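Local coordinates for protein polyketide synthase type I (Bacillus amyloliquefaciens, PDB 5KKU) that probably dehydrates acyl intermediates as the N-terminal dehydratase domain of a polyketide synthase from the difficidin assembly line, at residues A[235-240]-A[263-268]. Sequence-based numbering, arbitrary orientation.
Sequences KTIYTY and FTIYDR
Tyr238 and Tyr266 exchange both of their backbone hydrogen bonds, and Tyr240 does the same with Thr264, which pairs the strand parts of 235-240 and 263-268 antiparallel, with Thr239 and Ile265 as the non-hydrogen-bonded pair between them. The bond from Tyr266 N to Tyr238 O is 2.7 Å long, and that from Thr264 N to Tyr240 O is 2.8 Å. A CA-H...O contact adds Phe263 CA to Tyr240 O at 3.3 Å.

The tyrosines share one face of the ladder. Tyr240 CB meets the ring edge of Tyr266 at CE2, 3.6 Å away and in the ring plane, while Thr264 CG2 sits over one face of the Tyr266 ring, offset toward its rim. Because CG of Tyr240 is anti to its backbone N (chi1 169°), its side chain runs alongside that of Tyr266. Arg268, bent at chi2 (58°), crosses the Tyr238 side chain obliquely: its CB lies 3.5 Å from Tyr238 CE1, its CD comes within 3.2 Å of Tyr238 OH, and NH2 sends a weak but straight hydrogen bond to Tyr238 OH (3.4 Å, 172°). That hydroxyl also hydrogen-bonds Glu176 OE2, so it does not depend on the weak bond from Arg268.

On the other face, Ile237 CD1 packs against Ile265 CG2 at 3.5 Å, and Thr239 CG2 approaches the Phe263 ring obliquely. Thr239 OG1 is hydrogen-bonded to Ser200 OG.

The strands form the hairpin 236-248/258-266 of the C-terminal hotdog fold, flanked by strands 172-178 and 272-283. Helix 194-200, which carries the predicted proton donor Asp198, packs on the Ile237, Phe263 and Ile265 side, as expected for the central helix of a hotdog; helix 128-133 touches Tyr238 and Arg268 on the tyrosine side.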
# COMPACT_ATOMS: atom_id res chain seq x y z
N LYS A 235 5.29 -4.51 16.08
CA LYS A 235 4.48 -5.66 15.88
C LYS A 235 3.03 -5.34 15.62
O LYS A 235 2.40 -5.95 14.82
CB LYS A 235 4.61 -6.58 17.05
CG LYS A 235 5.86 -7.41 17.05
CD LYS A 235 5.94 -8.31 18.25
CE LYS A 235 7.30 -8.98 18.31
NZ LYS A 235 7.62 -9.63 19.61
N THR A 236 2.47 -4.39 16.33
CA THR A 236 1.12 -3.98 16.07
C THR A 236 1.09 -2.50 15.76
O THR A 236 1.69 -1.75 16.43
CB THR A 236 0.20 -4.20 17.29
OG1 THR A 236 0.22 -5.55 17.71
CG2 THR A 236 -1.21 -3.78 17.01
N ILE A 237 0.36 -2.12 14.73
CA ILE A 237 0.14 -0.73 14.42
C ILE A 237 -1.30 -0.27 14.54
O ILE A 237 -2.21 -1.06 14.60
CB ILE A 237 0.64 -0.33 13.05
CG1 ILE A 237 -0.14 -1.05 11.98
CG2 ILE A 237 2.12 -0.57 12.92
CD1 ILE A 237 0.04 -0.52 10.60
N TYR A 238 -1.49 1.02 14.53
CA TYR A 238 -2.80 1.60 14.67
C TYR A 238 -3.03 2.64 13.64
O TYR A 238 -2.55 3.71 13.76
CB TYR A 238 -2.97 2.17 16.07
CG TYR A 238 -2.77 1.16 17.15
CD1 TYR A 238 -1.53 0.80 17.57
CD2 TYR A 238 -3.83 0.58 17.73
CE1 TYR A 238 -1.37 -0.14 18.51
CE2 TYR A 238 -3.67 -0.36 18.68
CZ TYR A 238 -2.45 -0.69 19.08
OH TYR A 238 -2.35 -1.61 20.01
N THR A 239 -3.76 2.27 12.62
CA THR A 239 -4.07 3.11 11.53
C THR A 239 -5.28 4.01 11.81
O THR A 239 -6.38 3.57 11.86
CB THR A 239 -4.23 2.29 10.23
OG1 THR A 239 -3.00 1.63 9.93
CG2 THR A 239 -4.61 3.17 9.10
N TYR A 240 -5.06 5.28 11.97
CA TYR A 240 -6.09 6.19 12.25
C TYR A 240 -6.54 6.93 10.99
O TYR A 240 -5.74 7.31 10.19
CB TYR A 240 -5.59 7.18 13.27
CG TYR A 240 -6.47 8.35 13.47
CD1 TYR A 240 -7.48 8.30 14.38
CD2 TYR A 240 -6.29 9.49 12.78
CE1 TYR A 240 -8.30 9.34 14.57
CE2 TYR A 240 -7.12 10.55 12.97
CZ TYR A 240 -8.11 10.47 13.88
OH TYR A 240 -8.94 11.47 14.08
N PHE A 263 -4.58 9.02 6.03
CA PHE A 263 -4.55 8.17 7.18
C PHE A 263 -3.27 8.43 7.92
O PHE A 263 -2.34 8.89 7.32
CB PHE A 263 -4.81 6.66 6.87
CG PHE A 263 -3.73 5.95 6.09
CD1 PHE A 263 -2.57 5.53 6.68
CD2 PHE A 263 -3.92 5.65 4.78
CE1 PHE A 263 -1.61 4.86 5.95
CE2 PHE A 263 -2.97 4.99 4.06
CZ PHE A 263 -1.81 4.60 4.66
N THR A 264 -3.21 8.14 9.20
CA THR A 264 -1.98 8.20 9.96
C THR A 264 -1.76 6.90 10.67
O THR A 264 -2.67 6.37 11.22
CB THR A 264 -1.99 9.33 11.01
OG1 THR A 264 -2.34 10.56 10.40
CG2 THR A 264 -0.65 9.43 11.72
N ILE A 265 -0.55 6.39 10.67
CA ILE A 265 -0.24 5.15 11.33
C ILE A 265 0.46 5.42 12.62
O ILE A 265 1.48 6.00 12.62
CB ILE A 265 0.60 4.21 10.44
CG1 ILE A 265 -0.04 3.98 9.09
CG2 ILE A 265 0.73 2.88 11.09
CD1 ILE A 265 0.64 2.97 8.22
N TYR A 266 -0.14 4.99 13.71
CA TYR A 266 0.40 5.15 15.04
C TYR A 266 0.99 3.88 15.63
O TYR A 266 0.59 2.83 15.26
CB TYR A 266 -0.69 5.64 15.97
CG TYR A 266 -1.10 7.05 15.71
CD1 TYR A 266 -0.35 8.12 16.15
CD2 TYR A 266 -2.26 7.31 15.01
CE1 TYR A 266 -0.75 9.39 15.89
CE2 TYR A 266 -2.66 8.57 14.76
CZ TYR A 266 -1.90 9.61 15.18
OH TYR A 266 -2.36 10.81 14.88
N ASP A 267 2.01 4.07 16.38
CA ASP A 267 2.10 3.17 17.33
C ASP A 267 1.06 3.52 18.38
O ASP A 267 0.26 4.37 18.43
CB ASP A 267 3.52 2.89 17.84
CG ASP A 267 4.11 4.00 18.66
OD1 ASP A 267 3.38 4.81 19.20
OD2 ASP A 267 5.33 4.05 18.81
N ARG A 268 1.25 2.57 19.26
CA ARG A 268 0.55 2.25 20.45
C ARG A 268 0.72 3.23 21.57
O ARG A 268 -0.23 3.55 22.23
CB ARG A 268 1.01 0.89 20.91
CG ARG A 268 0.43 0.39 22.19
CD ARG A 268 -1.06 0.31 22.15
NE ARG A 268 -1.53 0.36 23.49
CZ ARG A 268 -2.60 -0.26 23.96
NH1 ARG A 268 -2.92 -0.11 25.22
NH2 ARG A 268 -3.34 -1.01 23.18